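YaeO (Vibrio cholerae serotype O1, PDB 6JIE) inhibits Rho-dependent transcription termination by dissociating the Rho hexamer, and is a structural homologue of the RNA chaperone Hfq. Local coordinates at residues L18-T23 and S64-L69; E11-F16 and P73-I78; Q44-L49 and L57-Q62. One frame throughout, in Å; residues are numbered along the deposited sequence.

Interaction 1: residues L18-T23 and S64-L69; sequences LPVKLT and SSMEAL
An antiparallel strand pair with a classic beta bulge at one end joins Pro19-Thr23 to Ser64-Ala68, in a protein whose fold resembles that of Hfq. Lys21 and Glu67 form a hydrogen-bonded pair, each backbone N reaching the other's O at 2.8 Å. At the bulge, Thr23 O takes two donors in its carbonyl plane, Ser64 N at 2.7 Å and Ser65 N at 3.1 Å, the latter on a lone pair. Thr23 N returns a bond to Ser65 O. Past the strand, Leu69 N binds Pro19 O from well above the carbonyl plane, and the Leu69 side chain lies over the Val20-Lys21 peptide, with CD1 3.6 Å from Val20 O. The two sides of the ladder differ sharply. On one, Met66 CG, anti to the backbone N (chi1 170°), touches Leu22 CD2 at 3.7 Å and Val20 CG1 at 3.9 Å. Met66 continues on to Tyr9, Ile10 and Ala13 of helix 9-15, while Leu22 and Val20 meet strand 45-50. On the other, the extended Lys21 and Glu67 chains run across one another to a weak salt bridge, Lys21 NZ to Glu67 OE1 at 3.5 Å. Beside them a water donates to Lys21 O and hydrogen-bonds to Thr23 OG1 (2.7 Å) and Ser65 OG, bridging the two hydroxyls. The pairing thus rests on backbone bonds, the apolar side and, on the polar side, the bridging water, while the long charge pair probably adds little to its strength.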
# COMPACT_ATOMS: atom_id res chain seq x y z
N LEU A 18 6.76 1.79 1.63
CA LEU A 18 6.48 0.38 1.81
C LEU A 18 5.19 0.18 2.59
O LEU A 18 4.92 0.92 3.53
CB LEU A 18 7.62 -0.29 2.57
CG LEU A 18 8.97 -0.35 1.85
CD1 LEU A 18 9.95 -1.17 2.68
CD2 LEU A 18 8.81 -0.97 0.46
N PRO A 19 4.40 -0.84 2.24
CA PRO A 19 3.27 -1.23 3.09
C PRO A 19 3.79 -1.89 4.36
O PRO A 19 4.58 -2.83 4.29
CB PRO A 19 2.49 -2.22 2.23
CG PRO A 19 3.53 -2.82 1.32
CD PRO A 19 4.51 -1.70 1.05
N VAL A 20 3.35 -1.39 5.52
CA VAL A 20 3.85 -1.87 6.80
C VAL A 20 2.73 -1.98 7.82
O VAL A 20 1.73 -1.27 7.75
CB VAL A 20 4.97 -0.98 7.39
CG1 VAL A 20 6.22 -1.03 6.49
CG2 VAL A 20 4.51 0.45 7.57
N LYS A 21 2.94 -2.88 8.77
CA LYS A 21 2.14 -3.02 9.98
C LYS A 21 2.98 -2.51 11.14
O LYS A 21 4.07 -3.04 11.41
CB LYS A 21 1.73 -4.48 10.19
CG LYS A 21 1.10 -4.77 11.55
CD LYS A 21 0.96 -6.28 11.73
CE LYS A 21 0.67 -6.69 13.16
NZ LYS A 21 0.84 -8.17 13.33
N LEU A 22 2.46 -1.51 11.84
CA LEU A 22 3.16 -0.93 12.97
C LEU A 22 2.46 -1.33 14.26
O LEU A 22 1.23 -1.21 14.36
CB LEU A 22 3.21 0.60 12.88
CG LEU A 22 3.78 1.17 11.59
CD1 LEU A 22 3.80 2.68 11.73
CD2 LEU A 22 5.16 0.64 11.34
N THR A 23 3.23 -1.82 15.22
CA THR A 23 2.70 -2.13 16.54
C THR A 23 3.32 -1.17 17.54
O THR A 23 4.55 -1.04 17.59
CB THR A 23 3.00 -3.59 16.92
OG1 THR A 23 2.54 -4.48 15.89
CG2 THR A 23 2.27 -3.94 18.22
N SER A 64 6.83 -0.33 18.80
CA SER A 64 7.35 -1.61 19.27
C SER A 64 7.90 -2.46 18.13
O SER A 64 8.95 -3.10 18.29
CB SER A 64 6.26 -2.40 20.00
OG SER A 64 6.77 -3.64 20.47
N SER A 65 7.23 -2.48 16.99
CA SER A 65 7.72 -3.27 15.86
C SER A 65 7.15 -2.70 14.57
O SER A 65 6.12 -2.02 14.56
CB SER A 65 7.34 -4.75 16.00
OG SER A 65 5.93 -4.93 16.02
N MET A 66 7.87 -2.96 13.48
CA MET A 66 7.42 -2.65 12.13
C MET A 66 7.54 -3.92 11.30
O MET A 66 8.61 -4.54 11.26
CB MET A 66 8.25 -1.52 11.49
CG MET A 66 7.98 -1.34 10.00
SD MET A 66 8.81 0.15 9.38
CE MET A 66 10.51 -0.39 9.51
N GLU A 67 6.44 -4.32 10.65
CA GLU A 67 6.38 -5.56 9.88
C GLU A 67 6.09 -5.23 8.42
O GLU A 67 5.17 -4.47 8.12
CB GLU A 67 5.30 -6.49 10.45
CG GLU A 67 5.03 -7.74 9.62
CD GLU A 67 4.03 -8.66 10.28
OE1 GLU A 67 3.74 -8.46 11.47
OE2 GLU A 67 3.56 -9.61 9.63
N ALA A 68 6.89 -5.81 7.52
CA ALA A 68 6.62 -5.66 6.09
C ALA A 68 5.33 -6.36 5.69
O ALA A 68 5.09 -7.51 6.08
CB ALA A 68 7.79 -6.24 5.29
N LEU A 69 4.50 -5.68 4.90
CA LEU A 69 3.32 -6.29 4.31
C LEU A 69 3.51 -6.63 2.84
O LEU A 69 2.54 -6.98 2.15
CB LEU A 69 2.09 -5.39 4.49
CG LEU A 69 1.71 -5.11 5.94
CD1 LEU A 69 0.51 -4.18 6.02
CD2 LEU A 69 1.45 -6.42 6.70
O HOH W 1 4.18 -4.67 13.78

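Interaction 2: residues E11-F16 and P73-I78; sequences ELACLF and PHFSVI
With CG trans to the backbone N (chi1 178°), Leu12 swings both methyls out from the helix onto His74, whose own first torsion (chi1 -53°) sets its ring anti to the carbonyl carbon and brings it to meet them. Leu12 CD2 sits over one face of the imidazole, 3.6 Å from His74 CG, a CH-pi contact. Leu12 CD1 reaches the same ring at His74 ND1, 3.8 Å away. Pro73 CG covers the opposite face of the imidazole, over its centre, so the ring is sandwiched between proline and leucine. Phe16, the first residue to leave the helix, comes up with CE2 3.7 Å from His74 NE2; the planes are only 20° apart, but the rings are slid so far that they barely overlap. This is the N-terminal helix packing against the loop that leads into strand 77-79, the outermost strand of its sheet within this chain. The loop is held by Gln72 OE1, which accepts from both His74 N and Phe75 N. Phe75 turns its ring inward toward Met66 and Leu18. There the ring offers its edge to the helix: Phe75 CE2 lies 4.1 Å from Leu12 CD2, and Phe75 CZ lies 4.3 Å from Ala13 CB. At the end of the helix, Leu15 O is hydrogen-bonded to Ser5 OG of the second subunit.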
# COMPACT_ATOMS: atom_id res chain seq x y z
N GLU A 11 13.17 5.27 8.04
CA GLU A 11 13.47 6.13 6.90
C GLU A 11 13.36 5.36 5.59
O GLU A 11 12.79 5.85 4.61
CB GLU A 11 14.86 6.73 7.07
CG GLU A 11 15.38 7.49 5.85
CD GLU A 11 16.74 8.12 6.08
OE1 GLU A 11 17.71 7.39 6.36
OE2 GLU A 11 16.83 9.37 6.00
N LEU A 12 13.89 4.14 5.56
CA LEU A 12 13.86 3.34 4.35
C LEU A 12 12.43 2.95 3.96
O LEU A 12 12.09 2.98 2.78
CB LEU A 12 14.74 2.10 4.51
CG LEU A 12 14.82 1.11 3.36
CD1 LEU A 12 16.21 0.52 3.32
CD2 LEU A 12 13.80 -0.01 3.53
N ALA A 13 11.60 2.57 4.94
CA ALA A 13 10.20 2.28 4.64
C ALA A 13 9.49 3.47 4.02
O ALA A 13 8.69 3.32 3.09
CB ALA A 13 9.46 1.85 5.91
N CYS A 14 9.76 4.67 4.52
CA CYS A 14 9.18 5.87 3.92
C CYS A 14 9.76 6.16 2.55
O CYS A 14 9.04 6.58 1.64
CB CYS A 14 9.39 7.05 4.86
SG CYS A 14 8.49 6.89 6.41
N LEU A 15 11.08 5.97 2.37
CA LEU A 15 11.72 6.26 1.09
C LEU A 15 11.06 5.49 -0.04
O LEU A 15 10.80 6.03 -1.12
CB LEU A 15 13.22 5.93 1.16
CG LEU A 15 14.05 6.18 -0.09
CD1 LEU A 15 14.11 7.68 -0.35
CD2 LEU A 15 15.44 5.57 0.07
N PHE A 16 10.75 4.21 0.21
CA PHE A 16 10.16 3.34 -0.80
C PHE A 16 8.64 3.22 -0.66
O PHE A 16 8.03 2.41 -1.37
CB PHE A 16 10.80 1.95 -0.71
CG PHE A 16 12.30 1.96 -0.99
CD1 PHE A 16 12.81 2.62 -2.09
CD2 PHE A 16 13.18 1.30 -0.14
CE1 PHE A 16 14.19 2.62 -2.37
CE2 PHE A 16 14.56 1.31 -0.41
CZ PHE A 16 15.05 1.97 -1.52
N PRO A 73 13.49 -6.96 -0.04
CA PRO A 73 14.71 -7.51 0.55
C PRO A 73 15.18 -6.83 1.82
O PRO A 73 16.23 -7.20 2.34
CB PRO A 73 15.74 -7.30 -0.57
CG PRO A 73 15.29 -6.03 -1.20
CD PRO A 73 13.79 -6.14 -1.23
N HIS A 74 14.43 -5.86 2.34
CA HIS A 74 14.98 -5.01 3.39
C HIS A 74 14.67 -5.54 4.79
O HIS A 74 15.56 -5.60 5.64
CB HIS A 74 14.47 -3.59 3.22
CG HIS A 74 14.71 -3.06 1.85
ND1 HIS A 74 15.97 -2.75 1.39
CD2 HIS A 74 13.87 -2.84 0.81
CE1 HIS A 74 15.89 -2.34 0.13
NE2 HIS A 74 14.63 -2.39 -0.24
N PHE A 75 13.41 -5.92 5.04
CA PHE A 75 13.06 -6.46 6.34
C PHE A 75 11.78 -7.28 6.24
O PHE A 75 10.97 -7.11 5.32
CB PHE A 75 12.89 -5.34 7.40
CG PHE A 75 11.87 -4.30 7.03
CD1 PHE A 75 10.53 -4.46 7.37
CD2 PHE A 75 12.26 -3.14 6.37
CE1 PHE A 75 9.60 -3.49 7.04
CE2 PHE A 75 11.34 -2.17 6.04
CZ PHE A 75 10.00 -2.34 6.39
N SER A 76 11.63 -8.17 7.22
CA SER A 76 10.35 -8.81 7.52
C SER A 76 9.75 -8.13 8.75
O SER A 76 8.90 -7.24 8.61
CB SER A 76 10.54 -10.31 7.76
OG SER A 76 10.86 -10.97 6.54
N VAL A 77 10.21 -8.50 9.95
CA VAL A 77 9.79 -7.86 11.19
C VAL A 77 10.99 -7.22 11.86
O VAL A 77 12.02 -7.88 12.08
CB VAL A 77 9.11 -8.86 12.15
CG1 VAL A 77 8.62 -8.12 13.39
CG2 VAL A 77 7.95 -9.54 11.46
N ILE A 78 10.86 -5.93 12.17
CA ILE A 78 11.85 -5.15 12.90
C ILE A 78 11.28 -4.90 14.29
O ILE A 78 10.15 -4.43 14.42
CB ILE A 78 12.16 -3.82 12.20
CG1 ILE A 78 12.82 -4.05 10.83
CG2 ILE A 78 13.01 -2.93 13.08
CD1 ILE A 78 14.17 -4.70 10.90

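Interaction 3: residues Q44-L49 and L57-Q62; sequences QECIAL and LLETDQ. With MG (magnesium ion), chain C.
Ile47 and Leu58 hold the tight middle of this beta hairpin through a pair of backbone bonds, Ile47 N to Leu58 O at 2.9 Å and a nearly straight Leu58 N to Ile47 O (175°). Around them the side chains close up: Leu57 CD2 rests 3.6 Å from Ala48 CB, Leu49 CD2 meets Leu58 CD1 at 4.0 Å, and Cys46 CB packs on Leu57 CB. One step on, Thr60 N bonds to Glu45 O, and Thr60, with OG1 at chi1 64°, lays CG2 against the Cys46-Ile47 peptide, 3.7 Å from Ile47 N. The far end is looser and watery. The Gln44 amide and the Glu59 carboxylate are stacked, their planes 8° apart, which brings two acceptors, Gln44 OE1 and Glu59 OE1, to 3.2 Å without a hydrogen bond. A water bridges the two groups, donating to Gln44 OE1 and weakly to Glu59 OE2. Asp61 OD1 binds a magnesium ion at 2.2 Å, and two waters also coordinate the metal. One of these donates to Glu59 OE1 at 2.7 Å, which makes Glu59 a second-shell ligand. A further water donates to Glu45 O and accepts from Asp61 N, while side-chain bridges from Glu45 through water to Thr60 OG1 and Asp61 OD1 are weak. Strand 45-50 also pairs with 33-39, where Ile47 touches Ala34, while Leu49 and Leu58 press on Leu22 of strand 19-24 and Tyr30 of strand 29-31.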
# COMPACT_ATOMS: atom_id res chain seq x y z
N GLN A 44 7.28 16.00 18.39
CA GLN A 44 7.77 14.64 18.56
C GLN A 44 8.00 14.01 17.20
O GLN A 44 7.23 14.26 16.27
CB GLN A 44 6.75 13.82 19.35
CG GLN A 44 6.50 14.37 20.76
CD GLN A 44 5.17 13.92 21.36
OE1 GLN A 44 4.21 13.61 20.63
NE2 GLN A 44 5.09 13.88 22.68
N GLU A 45 9.07 13.23 17.07
CA GLU A 45 9.37 12.57 15.80
C GLU A 45 8.32 11.51 15.53
O GLU A 45 8.03 10.68 16.40
CB GLU A 45 10.75 11.92 15.83
CG GLU A 45 11.93 12.86 16.00
CD GLU A 45 13.25 12.17 15.69
OE1 GLU A 45 13.45 11.77 14.52
OE2 GLU A 45 14.08 12.01 16.61
N CYS A 46 7.79 11.51 14.31
CA CYS A 46 6.72 10.60 13.94
C CYS A 46 7.00 9.98 12.58
O CYS A 46 7.73 10.54 11.76
CB CYS A 46 5.36 11.30 13.89
SG CYS A 46 4.77 11.82 15.51
N ILE A 47 6.39 8.83 12.34
CA ILE A 47 6.20 8.32 10.99
C ILE A 47 4.76 8.63 10.58
O ILE A 47 3.83 8.41 11.37
CB ILE A 47 6.50 6.82 10.90
CG1 ILE A 47 6.12 6.29 9.50
CG2 ILE A 47 5.79 6.07 12.00
CD1 ILE A 47 6.45 4.83 9.29
N ALA A 48 4.59 9.16 9.38
CA ALA A 48 3.26 9.37 8.83
C ALA A 48 2.85 8.08 8.12
O ALA A 48 3.54 7.64 7.20
CB ALA A 48 3.23 10.54 7.85
N LEU A 49 1.78 7.47 8.59
CA LEU A 49 1.32 6.18 8.07
C LEU A 49 -0.04 6.40 7.43
O LEU A 49 -1.00 6.76 8.12
CB LEU A 49 1.24 5.13 9.18
CG LEU A 49 0.83 3.73 8.71
CD1 LEU A 49 1.97 3.09 7.94
CD2 LEU A 49 0.46 2.88 9.91
N LEU A 57 -0.04 10.20 12.50
CA LEU A 57 1.32 10.55 12.89
C LEU A 57 1.62 9.80 14.17
O LEU A 57 1.14 10.17 15.24
CB LEU A 57 1.50 12.05 13.10
CG LEU A 57 1.29 12.94 11.88
CD1 LEU A 57 1.62 14.37 12.22
CD2 LEU A 57 2.12 12.43 10.71
N LEU A 58 2.43 8.75 14.04
CA LEU A 58 2.72 7.82 15.12
C LEU A 58 4.13 8.05 15.62
O LEU A 58 5.08 8.03 14.83
CB LEU A 58 2.55 6.38 14.65
CG LEU A 58 1.13 6.07 14.18
CD1 LEU A 58 1.08 4.75 13.41
CD2 LEU A 58 0.25 6.01 15.41
N GLU A 59 4.27 8.25 16.92
CA GLU A 59 5.55 8.61 17.50
C GLU A 59 6.54 7.47 17.36
O GLU A 59 6.28 6.35 17.82
CB GLU A 59 5.37 8.95 18.97
CG GLU A 59 4.57 10.20 19.25
CD GLU A 59 4.22 10.29 20.71
OE1 GLU A 59 5.10 10.64 21.54
OE2 GLU A 59 3.06 9.98 21.04
N THR A 60 7.69 7.76 16.76
CA THR A 60 8.67 6.70 16.58
C THR A 60 9.17 6.17 17.92
O THR A 60 9.47 4.97 18.01
CB THR A 60 9.83 7.18 15.71
OG1 THR A 60 10.54 8.24 16.34
CG2 THR A 60 9.32 7.63 14.33
N ASP A 61 9.25 7.02 18.96
CA ASP A 61 9.63 6.55 20.29
C ASP A 61 8.63 5.57 20.86
O ASP A 61 8.94 4.88 21.84
CB ASP A 61 9.76 7.71 21.30
CG ASP A 61 10.92 8.62 21.02
OD1 ASP A 61 10.82 9.82 21.37
OD2 ASP A 61 11.94 8.16 20.45
N GLN A 62 7.42 5.51 20.31
CA GLN A 62 6.38 4.62 20.80
C GLN A 62 6.22 3.38 19.94
O GLN A 62 5.31 2.58 20.18
CB GLN A 62 5.05 5.36 20.91
CG GLN A 62 5.08 6.45 21.96
CD GLN A 62 5.35 5.87 23.34
OE1 GLN A 62 4.87 4.78 23.67
NE2 GLN A 62 6.12 6.59 24.14
MG MG C . 9.43 10.75 22.82
O HOH W 2 1.69 12.78 21.47
O HOH W 3 9.00 9.91 18.83
O HOH W 4 12.05 10.73 18.99
O HOH W 5 12.72 9.28 14.58
O HOH W 6 7.77 10.85 21.29
O HOH W 7 8.43 9.31 24.01

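How the interactions relate
Along the chain, interaction 2 has the outermost segments, interaction 1 lies within its span, and interaction 3 lies within that of interaction 1. Interactions 1 and 2 have centres about 9 Å apart and share the four-stranded sheet, where strands 63-68 and 77-79 are neighbours, probably bonded through Ala68 N to Ser76 O and Met66 O to Ile78 N. Interaction 3 belongs to the three-stranded sheet, its centre about 13 Å from that of interaction 1. Leu22 and Val20 pack against Leu49, joining the two sheets, and Cys14 of the helix touches Ile47. One small core results between the sheets, with helix 9-15 packed against it; magnesium binds at the exposed Asp61, near the end of 57-62.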